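Local coordinates for protein succinate-semialdehyde dehydrogenase (PDB 4ITA) that probably catalyses the NADP-dependent oxidation of succinic semialdehyde to succinate, as a cyanobacterial member of the aldehyde dehydrogenase family, at residues L91-Y96 with Q138-A143; L147-V152 with A442-F447; A58-D63 with E169-A174. All blocks are in the same frame, centred on the assembly; numbering follows the deposited sequence.

Interaction 1. Residues L91-Y96 with Q138-A143; sequences LVCRYY and QVFRFA. With NDP (NADPH dihydro-nicotinamide-adenine-dinucleotide phosphate), chain C; EDO (1,2-ethanediol), chain R.
Val92 and Cys93 of helix 79-103 pack on Phe140 and Arg141 of helix 137-149, the two helical segments running almost parallel (7°) with their axes 8.9 Å apart. In sequence order, Gln138 comes first and belongs to the cofactor side: its NE2 lies 3.3 Å from C5N of the nicotinamide ring of NADPH and makes a weak bond to a bound 1,2-ethanediol. Phe140 turns back toward the other helix. SG of Cys93 comes obliquely to its ring, a sulfur-aromatic contact with SG 3.5 Å from CD1, while CG1 of Val92 rests 3.7 Å from the Phe140 carbonyl O. Leu60, Val168 and Leu172 also touch Phe140. Helix 137-149 joins the parallel strands 115-129 and 152-156, a beta-alpha-beta crossover of the Rossmann-like cofactor domain. Arg141 offers its backbone to Val92 and sends its side chain away. Extended through chi2 and then bent at chi3 (73°), the chain brings the guanidinium edge-on to the nicotinamide carboxamide, where NH1 and NH2 each donate to O7N at 3.0 Å. This bifurcated grip lies near the guanidinium plane, and NH2 has a further weak bond to Thr207.

Interaction 2. Residues L147-V152 with A442-F447; sequences LMAGNV and AGIRTF. With EDO (1,2-ethanediol), chain F; EDO (1,2-ethanediol), chain S.
A molecule of 1,2-ethanediol, probably from the crystallisation liquor, is wedged between Asn151 and Phe447 and joins their segments alongside a direct bond. ND2 of Asn151 donates to the carbonyl O of Phe447 at 2.9 Å, almost straight (175°) and in the plane of the amide, and also to O1 of the diol at 3.0 Å. The second hydroxyl of the diol receives the N-H of Phe447, with N to O2 at 2.7 Å, and donates to the carbonyl O of Gly443, tying together backbone atoms of the weakly bonded turn at 443-447. The other end of the amide is held too, since OD1 accepts from the backbone N of Gly124 in strand 115-129. Just before Asn151, Gly150 closes helix 137-149 in a Schellman motif with positive phi (95°), turning the chain into strand 152-156 of the Rossmann-like sheet. The apolar half of the contact is built by Ile444. Its CG1 is anti to the backbone N (chi1 -156°), which sets CG1 3.9 Å from CB of Ala149 and carries CD1 onward to CB of Met148, also 3.9 Å away. Beyond that point the Met148 side chain turns away to pack on Phe46, Arg50 and Leu53 of helix 46-62.

Interaction 3. Residues A58-D63 with E169-A174; sequences AILERD and EAILEA
Ile59 and Ile171 face each other across the interface between helices 46-62 and 162-175, their side chains sliding past one another in opposite directions. Both adopt the same conformation, with CG1 anti to the carbonyl carbon and CG2 anti to the backbone N. The flank of each is thereby presented to the other, and CG2 of Ile59 settles against the two gamma carbons of Ile171, 4.0 Å from CG1 and 4.1 Å from CG2. The long branch of Ile59 does not stop there. With chi2 near 165° it extends past Ile171 until CD1 lies 3.6 Å from the carbonyl O of Ile171 and 3.8 Å from CB of Ala174, so that one methyl touches both Ile171 and Ala174, three residues further along the helix. Leu60 approaches differently, crossing Ile171 at about a right angle. Its CD2 touches CD1 of Ile171 at 3.8 Å, which leaves Ile171 contacted by Ile59 along its branch point and by Leu60 at its tip. The side chains that meet are all aliphatic, and the contact is graded in depth: Leu60 and Ile171 are buried, Ile59 is partly so, and Ala174 closes the outer margin near solvent. The axes of the helical segments come within 10.5 Å at an angle of 122°, a separation bridged mainly by the branched side chains of Ile59, Leu60 and Ile171. Phe67 of the following helix, 64-75, packs on both isoleucines, while Phe136 lies against Leu60 and Ile171. Helix 162-175 connects the parallel strands 152-156 and 182-185 of the Rossmann-like sheet and is tied to the latter by Glu169, which accepts from the backbone N of Thr184; helix 46-62 packs across it, with Leu60 also reaching Ser89 and Ala90 of helix 79-103.

How the interactions relate
From the N terminus, helix 46-62 supplies 58-63, whose partner 169-174 comes only after three strands and several helices, so interaction 3 closes a loop of 105 residues. Nested within it, interaction 1 brings 91-96 against 138-143. The same helix 137-149 then opens interaction 2 at its C-terminal end; this contact closes at 442-447, near the C terminus, and therefore crosses interaction 3. Interactions 1 and 2 meet where Tyr96 packs on Met148 and Ile444. Interaction 1 joins interaction 3 through the Arg94–Glu61 salt bridge and through Phe140, which touches Leu60 and Leu172. Together they tie the N-terminal helices and the C-terminal segment to the crossover helices of the cofactor-binding sheet.

Interaction 1. Residues L91-Y96 with Q138-A143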
loop_
_atom_site.group_PDB
_atom_site.type_symbol
_atom_site.label_atom_id
_atom_site.label_comp_id
_atom_site.label_asym_id
_atom_site.label_seq_id
_atom_site.Cartn_x
_atom_site.Cartn_y
_atom_site.Cartn_z
ATOM N N LEU A 91 21.371 5.458 13.930
ATOM C CA LEU A 91 21.764 5.444 12.530
ATOM C C LEU A 91 20.590 5.746 11.606
ATOM O O LEU A 91 20.742 6.480 10.640
ATOM C CB LEU A 91 22.375 4.089 12.181
ATOM C CG LEU A 91 23.120 3.940 10.863
ATOM C CD1 LEU A 91 24.407 4.754 10.906
ATOM C CD2 LEU A 91 23.397 2.462 10.606
ATOM N N VAL A 92 19.413 5.185 11.880
ATOM C CA VAL A 92 18.283 5.443 10.983
ATOM C C VAL A 92 17.766 6.878 11.155
ATOM O O VAL A 92 17.283 7.488 10.200
ATOM C CB VAL A 92 17.152 4.368 11.105
ATOM C CG1 VAL A 92 16.474 4.433 12.473
ATOM C CG2 VAL A 92 16.151 4.521 9.965
ATOM N N CYS A 93 17.895 7.435 12.360
ATOM C CA CYS A 93 17.589 8.850 12.563
ATOM C C CYS A 93 18.486 9.709 11.679
ATOM O O CYS A 93 18.017 10.608 10.977
ATOM C CB CYS A 93 17.770 9.247 14.030
ATOM S SG CYS A 93 16.493 8.598 15.127
ATOM N N ARG A 94 19.778 9.410 11.696
ATOM C CA ARG A 94 20.726 10.176 10.886
ATOM C C ARG A 94 20.496 9.967 9.390
ATOM O O ARG A 94 20.612 10.910 8.608
ATOM C CB ARG A 94 22.169 9.838 11.264
ATOM C CG ARG A 94 22.520 10.307 12.654
ATOM C CD ARG A 94 24.021 10.422 12.891
ATOM N NE ARG A 94 24.292 10.879 14.253
ATOM C CZ ARG A 94 24.214 12.148 14.637
ATOM N NH1 ARG A 94 23.878 13.082 13.757
ATOM N NH2 ARG A 94 24.459 12.485 15.898
ATOM N N TYR A 95 20.147 8.747 8.991
ATOM C CA TYR A 95 19.860 8.458 7.590
ATOM C C TYR A 95 18.767 9.369 7.030
ATOM O O TYR A 95 18.935 9.996 5.977
ATOM C CB TYR A 95 19.484 6.989 7.408
ATOM C CG TYR A 95 19.193 6.633 5.971
ATOM C CD1 TYR A 95 20.225 6.382 5.076
ATOM C CD2 TYR A 95 17.885 6.556 5.502
ATOM C CE1 TYR A 95 19.960 6.061 3.757
ATOM C CE2 TYR A 95 17.613 6.228 4.187
ATOM C CZ TYR A 95 18.650 5.989 3.317
ATOM O OH TYR A 95 18.373 5.668 2.005
ATOM N N TYR A 96 17.641 9.465 7.733
ATOM C CA TYR A 96 16.566 10.321 7.246
ATOM C C TYR A 96 16.836 11.815 7.454
ATOM O O TYR A 96 16.393 12.634 6.656
ATOM C CB TYR A 96 15.198 9.864 7.766
ATOM C CG TYR A 96 14.784 8.595 7.062
ATOM C CD1 TYR A 96 14.494 8.605 5.701
ATOM C CD2 TYR A 96 14.737 7.378 7.730
ATOM C CE1 TYR A 96 14.133 7.445 5.030
ATOM C CE2 TYR A 96 14.374 6.208 7.065
ATOM C CZ TYR A 96 14.080 6.254 5.719
ATOM O OH TYR A 96 13.730 5.106 5.058
ATOM N N GLN A 138 12.757 -0.982 15.916
ATOM C CA GLN A 138 11.581 -0.990 15.047
ATOM C C GLN A 138 10.795 0.308 15.159
ATOM O O GLN A 138 10.177 0.757 14.188
ATOM C CB GLN A 138 10.665 -2.168 15.353
ATOM C CG GLN A 138 11.353 -3.515 15.450
ATOM C CD GLN A 138 11.561 -4.144 14.104
ATOM O OE1 GLN A 138 11.186 -3.570 13.089
ATOM N NE2 GLN A 138 12.145 -5.337 14.078
ATOM N N VAL A 139 10.808 0.912 16.341
ATOM C CA VAL A 139 10.147 2.197 16.521
ATOM C C VAL A 139 10.854 3.288 15.716
ATOM O O VAL A 139 10.212 4.019 14.958
ATOM C CB VAL A 139 10.045 2.595 18.005
ATOM C CG1 VAL A 139 9.443 3.987 18.138
ATOM C CG2 VAL A 139 9.207 1.570 18.783
ATOM N N PHE A 140 12.172 3.395 15.849
ATOM C CA PHE A 140 12.892 4.413 15.101
ATOM C C PHE A 140 12.880 4.167 13.599
ATOM O O PHE A 140 12.882 5.120 12.819
ATOM C CB PHE A 140 14.298 4.617 15.666
ATOM C CG PHE A 140 14.297 5.375 16.963
ATOM C CD1 PHE A 140 14.132 6.755 16.970
ATOM C CD2 PHE A 140 14.411 4.713 18.175
ATOM C CE1 PHE A 140 14.104 7.464 18.160
ATOM C CE2 PHE A 140 14.383 5.411 19.372
ATOM C CZ PHE A 140 14.235 6.797 19.363
ATOM N N ARG A 141 12.809 2.903 13.194
ATOM C CA ARG A 141 12.677 2.547 11.785
ATOM C C ARG A 141 11.472 3.237 11.132
ATOM O O ARG A 141 11.578 3.736 10.006
ATOM C CB ARG A 141 12.581 1.022 11.622
ATOM C CG ARG A 141 12.442 0.559 10.185
ATOM C CD ARG A 141 12.481 -0.964 10.080
ATOM N NE ARG A 141 11.254 -1.590 10.559
ATOM C CZ ARG A 141 10.963 -2.878 10.396
ATOM N NH1 ARG A 141 11.822 -3.683 9.785
ATOM N NH2 ARG A 141 9.820 -3.368 10.863
ATOM N N PHE A 142 10.327 3.263 11.816
ATOM C CA PHE A 142 9.178 3.960 11.242
ATOM C C PHE A 142 9.169 5.440 11.639
ATOM O O PHE A 142 8.739 6.291 10.859
ATOM C CB PHE A 142 7.837 3.283 11.602
ATOM C CG PHE A 142 7.228 3.800 12.865
ATOM C CD1 PHE A 142 6.446 4.946 12.863
ATOM C CD2 PHE A 142 7.460 3.156 14.066
ATOM C CE1 PHE A 142 5.915 5.447 14.039
ATOM C CE2 PHE A 142 6.931 3.644 15.250
ATOM C CZ PHE A 142 6.168 4.797 15.237
ATOM N N ALA A 143 9.630 5.753 12.845
ATOM C CA ALA A 143 9.460 7.110 13.364
ATOM C C ALA A 143 10.355 8.137 12.685
ATOM O O ALA A 143 9.922 9.253 12.409
ATOM C CB ALA A 143 9.653 7.158 14.879
HETATM P PA NDP C . 2.278 -9.950 18.304
HETATM O O1A NDP C . 1.665 -9.839 16.937
HETATM O O2A NDP C . 1.624 -10.811 19.349
HETATM O O5B NDP C . 2.407 -8.479 18.919
HETATM C C5B NDP C . 2.964 -7.388 18.176
HETATM C C4B NDP C . 2.219 -6.091 18.479
HETATM O O4B NDP C . 0.874 -6.210 18.008
HETATM C C3B NDP C . 2.096 -5.792 19.968
HETATM O O3B NDP C . 2.067 -4.370 20.151
HETATM C C2B NDP C . 0.738 -6.371 20.316
HETATM O O2B NDP C . 0.140 -5.774 21.459
HETATM C C1B NDP C . -0.030 -5.967 19.088
HETATM N N9A NDP C . -1.227 -6.772 18.804
HETATM C C8A NDP C . -1.404 -8.099 18.965
HETATM N N7A NDP C . -2.641 -8.458 18.546
HETATM C C5A NDP C . -3.250 -7.352 18.091
HETATM C C6A NDP C . -4.557 -7.007 17.510
HETATM N N6A NDP C . -5.484 -7.967 17.320
HETATM N N1A NDP C . -4.773 -5.719 17.183
HETATM C C2A NDP C . -3.855 -4.759 17.362
HETATM N N3A NDP C . -2.646 -4.995 17.892
HETATM C C4A NDP C . -2.309 -6.248 18.260
HETATM O O3 NDP C . 3.812 -10.391 17.996
HETATM P PN NDP C . 4.889 -11.317 18.785
HETATM O O1N NDP C . 4.242 -12.554 19.367
HETATM O O2N NDP C . 5.711 -10.403 19.651
HETATM O O5D NDP C . 5.813 -11.800 17.558
HETATM C C5D NDP C . 6.601 -10.863 16.835
HETATM C C4D NDP C . 6.384 -11.055 15.345
HETATM O O4D NDP C . 6.835 -9.891 14.636
HETATM C C3D NDP C . 7.169 -12.220 14.776
HETATM O O3D NDP C . 6.359 -12.957 13.853
HETATM C C2D NDP C . 8.326 -11.507 14.104
HETATM O O2D NDP C . 8.908 -12.334 13.095
HETATM C C1D NDP C . 7.640 -10.287 13.523
HETATM N N1N NDP C . 8.638 -9.263 13.182
HETATM C C2N NDP C . 8.592 -8.642 11.992
HETATM C C3N NDP C . 9.742 -8.047 11.473
HETATM C C7N NDP C . 9.723 -7.317 10.163
HETATM O O7N NDP C . 10.275 -6.221 10.099
HETATM N N7N NDP C . 9.125 -7.866 9.109
HETATM C C4N NDP C . 11.057 -8.128 12.210
HETATM C C5N NDP C . 10.813 -8.372 13.626
HETATM C C6N NDP C . 9.612 -8.931 14.055
HETATM P P2B NDP C . 0.151 -6.500 22.892
HETATM O O1X NDP C . -0.598 -5.518 23.746
HETATM O O2X NDP C . -0.581 -7.811 22.721
HETATM O O3X NDP C . 1.576 -6.671 23.322
HETATM C C1 EDO R . 16.014 -6.809 12.660
HETATM O O1 EDO R . 16.932 -6.095 11.829
HETATM C C2 EDO R . 14.656 -6.859 11.972
HETATM O O2 EDO R . 14.127 -5.530 11.845
#

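Interaction 2. Residues L147-V152 with A442-F447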
loop_
_atom_site.group_PDB
_atom_site.type_symbol
_atom_site.label_atom_id
_atom_site.label_comp_id
_atom_site.label_asym_id
_atom_site.label_seq_id
_atom_site.Cartn_x
_atom_site.Cartn_y
_atom_site.Cartn_z
ATOM N N LEU A 147 8.648 11.393 10.954
ATOM C CA LEU A 147 8.865 12.730 11.482
ATOM C C LEU A 147 9.569 13.617 10.457
ATOM O O LEU A 147 9.276 14.817 10.361
ATOM C CB LEU A 147 9.630 12.680 12.808
ATOM C CG LEU A 147 8.924 11.861 13.911
ATOM C CD1 LEU A 147 9.419 12.189 15.323
ATOM C CD2 LEU A 147 7.388 11.912 13.848
ATOM N N MET A 148 10.492 13.053 9.682
ATOM C CA MET A 148 11.147 13.859 8.658
ATOM C C MET A 148 10.151 14.294 7.583
ATOM O O MET A 148 10.269 15.386 7.024
ATOM C CB MET A 148 12.323 13.111 8.037
ATOM C CG MET A 148 13.261 14.012 7.237
ATOM S SD MET A 148 14.067 15.411 8.105
ATOM C CE MET A 148 15.164 15.928 6.763
ATOM N N ALA A 149 9.163 13.443 7.310
ATOM C CA ALA A 149 8.162 13.722 6.284
ATOM C C ALA A 149 7.106 14.722 6.731
ATOM O O ALA A 149 6.354 15.226 5.900
ATOM C CB ALA A 149 7.488 12.427 5.839
ATOM N N GLY A 150 7.022 14.987 8.033
ATOM C CA GLY A 150 6.031 15.912 8.556
ATOM C C GLY A 150 4.748 15.263 9.048
ATOM O O GLY A 150 3.799 15.974 9.381
ATOM N N ASN A 151 4.700 13.933 9.073
ATOM C CA ASN A 151 3.618 13.231 9.756
ATOM C C ASN A 151 3.781 13.367 11.267
ATOM O O ASN A 151 4.857 13.710 11.763
ATOM C CB ASN A 151 3.643 11.739 9.413
ATOM C CG ASN A 151 3.110 11.423 8.021
ATOM O OD1 ASN A 151 2.189 12.069 7.521
ATOM N ND2 ASN A 151 3.672 10.391 7.402
ATOM N N VAL A 152 2.704 13.103 12.001
ATOM C CA VAL A 152 2.836 12.862 13.433
ATOM C C VAL A 152 2.473 11.401 13.691
ATOM O O VAL A 152 1.883 10.733 12.826
ATOM C CB VAL A 152 1.992 13.824 14.292
ATOM C CG1 VAL A 152 2.380 15.262 13.995
ATOM C CG2 VAL A 152 0.501 13.600 14.070
ATOM N N ALA A 442 11.988 4.055 0.124
ATOM C CA ALA A 442 10.647 3.542 0.376
ATOM C C ALA A 442 10.077 3.985 1.718
ATOM O O ALA A 442 8.906 4.353 1.804
ATOM C CB ALA A 442 10.639 2.017 0.282
ATOM N N GLY A 443 10.900 3.958 2.763
ATOM C CA GLY A 443 10.422 4.256 4.102
ATOM C C GLY A 443 9.789 5.627 4.242
ATOM O O GLY A 443 8.867 5.821 5.036
ATOM N N ILE A 444 10.282 6.598 3.486
ATOM C CA ILE A 444 9.748 7.952 3.604
ATOM C C ILE A 444 8.685 8.249 2.541
ATOM O O ILE A 444 8.018 9.279 2.593
ATOM C CB ILE A 444 10.887 9.012 3.631
ATOM C CG1 ILE A 444 10.426 10.306 4.315
ATOM C CG2 ILE A 444 11.477 9.247 2.239
ATOM C CD1 ILE A 444 11.555 11.275 4.625
ATOM N N ARG A 445 8.513 7.338 1.591
ATOM C CA ARG A 445 7.492 7.514 0.555
ATOM C C ARG A 445 6.174 6.809 0.859
ATOM O O ARG A 445 5.172 7.081 0.212
ATOM C CB ARG A 445 8.007 7.040 -0.806
ATOM C CG ARG A 445 9.082 7.920 -1.401
ATOM C CD ARG A 445 8.562 9.295 -1.799
ATOM N NE ARG A 445 9.564 10.041 -2.560
ATOM C CZ ARG A 445 9.812 9.858 -3.851
ATOM N NH1 ARG A 445 9.128 8.957 -4.539
ATOM N NH2 ARG A 445 10.747 10.581 -4.457
ATOM N N THR A 446 6.163 5.905 1.830
ATOM C CA THR A 446 4.982 5.074 2.068
ATOM C C THR A 446 3.755 5.859 2.507
ATOM O O THR A 446 2.664 5.693 1.957
ATOM C CB THR A 446 5.271 3.995 3.107
ATOM O OG1 THR A 446 6.338 3.164 2.629
ATOM C CG2 THR A 446 4.034 3.136 3.334
ATOM N N PHE A 447 3.937 6.727 3.491
ATOM C CA PHE A 447 2.806 7.413 4.102
ATOM C C PHE A 447 2.826 8.911 3.832
ATOM O O PHE A 447 2.717 9.731 4.738
ATOM C CB PHE A 447 2.739 7.105 5.600
ATOM C CG PHE A 447 2.463 5.653 5.900
ATOM C CD1 PHE A 447 1.294 5.056 5.462
ATOM C CD2 PHE A 447 3.392 4.886 6.588
ATOM C CE1 PHE A 447 1.035 3.715 5.730
ATOM C CE2 PHE A 447 3.145 3.549 6.858
ATOM C CZ PHE A 447 1.966 2.964 6.427
HETATM C C1 EDO F . 6.726 8.588 6.542
HETATM O O1 EDO F . 5.717 8.140 7.472
HETATM C C2 EDO F . 6.256 8.435 5.104
HETATM O O2 EDO F . 6.273 7.029 4.813
HETATM C C1 EDO S . 5.227 19.052 5.193
HETATM O O1 EDO S . 4.119 19.738 4.585
HETATM C C2 EDO S . 6.387 18.813 4.231
HETATM O O2 EDO S . 6.940 17.495 4.394
#

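Interaction 3. Residues A58-D63 with E169-A174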
loop_
_atom_site.group_PDB
_atom_site.type_symbol
_atom_site.label_atom_id
_atom_site.label_comp_id
_atom_site.label_asym_id
_atom_site.label_seq_id
_atom_site.Cartn_x
_atom_site.Cartn_y
_atom_site.Cartn_z
ATOM N N ALA A 58 21.859 11.889 18.677
ATOM C CA ALA A 58 22.905 12.186 19.659
ATOM C C ALA A 58 22.546 11.687 21.060
ATOM O O ALA A 58 23.416 11.220 21.803
ATOM C CB ALA A 58 23.230 13.678 19.670
ATOM N N ILE A 59 21.269 11.774 21.425
ATOM C CA ILE A 59 20.809 11.241 22.703
ATOM C C ILE A 59 21.000 9.720 22.757
ATOM O O ILE A 59 21.529 9.180 23.731
ATOM C CB ILE A 59 19.335 11.615 22.966
ATOM C CG1 ILE A 59 19.212 13.122 23.215
ATOM C CG2 ILE A 59 18.789 10.831 24.149
ATOM C CD1 ILE A 59 17.792 13.659 23.121
ATOM N N LEU A 60 20.587 9.031 21.700
ATOM C CA LEU A 60 20.785 7.586 21.606
ATOM C C LEU A 60 22.263 7.195 21.649
ATOM O O LEU A 60 22.636 6.205 22.282
ATOM C CB LEU A 60 20.147 7.062 20.317
ATOM C CG LEU A 60 18.619 7.004 20.324
ATOM C CD1 LEU A 60 18.089 7.036 18.903
ATOM C CD2 LEU A 60 18.137 5.745 21.039
ATOM N N GLU A 61 23.102 7.979 20.976
ATOM C CA GLU A 61 24.544 7.723 20.927
ATOM C C GLU A 61 25.231 7.944 22.269
ATOM O O GLU A 61 26.191 7.248 22.611
ATOM C CB GLU A 61 25.201 8.577 19.837
ATOM C CG GLU A 61 24.848 8.125 18.419
ATOM C CD GLU A 61 24.928 9.246 17.384
ATOM O OE1 GLU A 61 25.283 10.387 17.741
ATOM O OE2 GLU A 61 24.619 8.980 16.208
ATOM N N ARG A 62 24.747 8.911 23.040
ATOM C CA ARG A 62 25.353 9.201 24.331
ATOM C C ARG A 62 24.972 8.178 25.397
ATOM O O ARG A 62 25.824 7.717 26.166
ATOM C CB ARG A 62 24.958 10.596 24.811
ATOM C CG ARG A 62 25.552 10.927 26.167
ATOM C CD ARG A 62 25.145 12.296 26.657
ATOM N NE ARG A 62 25.693 12.540 27.991
ATOM C CZ ARG A 62 25.551 13.676 28.665
ATOM N NH1 ARG A 62 24.881 14.688 28.133
ATOM N NH2 ARG A 62 26.083 13.797 29.873
ATOM N N ASP A 63 23.688 7.843 25.471
ATOM C CA ASP A 63 23.176 7.045 26.580
ATOM C C ASP A 63 22.830 5.615 26.160
ATOM O O ASP A 63 21.906 5.007 26.701
ATOM C CB ASP A 63 21.972 7.747 27.236
ATOM C CG ASP A 63 22.347 9.079 27.894
ATOM O OD1 ASP A 63 23.447 9.172 28.455
ATOM O OD2 ASP A 63 21.539 10.030 27.846
ATOM N N GLU A 169 9.468 8.057 23.576
ATOM C CA GLU A 169 8.810 9.360 23.625
ATOM C C GLU A 169 9.676 10.396 24.338
ATOM O O GLU A 169 9.795 11.523 23.873
ATOM C CB GLU A 169 7.420 9.284 24.276
ATOM C CG GLU A 169 6.751 10.659 24.308
ATOM C CD GLU A 169 5.381 10.719 24.958
ATOM O OE1 GLU A 169 4.515 9.880 24.673
ATOM O OE2 GLU A 169 5.139 11.667 25.734
ATOM N N ALA A 170 10.292 10.007 25.453
ATOM C CA ALA A 170 11.134 10.931 26.213
ATOM C C ALA A 170 12.349 11.391 25.407
ATOM O O ALA A 170 12.756 12.548 25.494
ATOM C CB ALA A 170 11.567 10.301 27.522
ATOM N N ILE A 171 12.937 10.497 24.618
ATOM C CA ILE A 171 14.056 10.866 23.755
ATOM C C ILE A 171 13.610 11.927 22.758
ATOM O O ILE A 171 14.292 12.927 22.549
ATOM C CB ILE A 171 14.600 9.635 22.989
ATOM C CG1 ILE A 171 15.343 8.713 23.959
ATOM C CG2 ILE A 171 15.533 10.067 21.861
ATOM C CD1 ILE A 171 15.583 7.315 23.409
ATOM N N LEU A 172 12.447 11.719 22.155
ATOM C CA LEU A 172 11.959 12.636 21.132
ATOM C C LEU A 172 11.556 13.996 21.720
ATOM O O LEU A 172 11.760 15.037 21.079
ATOM C CB LEU A 172 10.840 11.988 20.310
ATOM C CG LEU A 172 11.312 10.767 19.517
ATOM C CD1 LEU A 172 10.124 10.039 18.909
ATOM C CD2 LEU A 172 12.290 11.151 18.425
ATOM N N GLU A 173 11.027 13.996 22.944
ATOM C CA GLU A 173 10.760 15.248 23.652
ATOM C C GLU A 173 12.056 16.001 23.933
ATOM O O GLU A 173 12.144 17.217 23.704
ATOM C CB GLU A 173 10.009 14.970 24.959
ATOM C CG GLU A 173 9.565 16.226 25.721
ATOM C CD GLU A 173 10.705 16.996 26.374
ATOM O OE1 GLU A 173 11.596 16.372 26.993
ATOM O OE2 GLU A 173 10.725 18.238 26.237
ATOM N N ALA A 174 13.047 15.294 24.479
ATOM C CA ALA A 174 14.328 15.913 24.814
ATOM C C ALA A 174 15.025 16.431 23.567
ATOM O O ALA A 174 15.750 17.422 23.633
ATOM C CB ALA A 174 15.221 14.935 25.560
#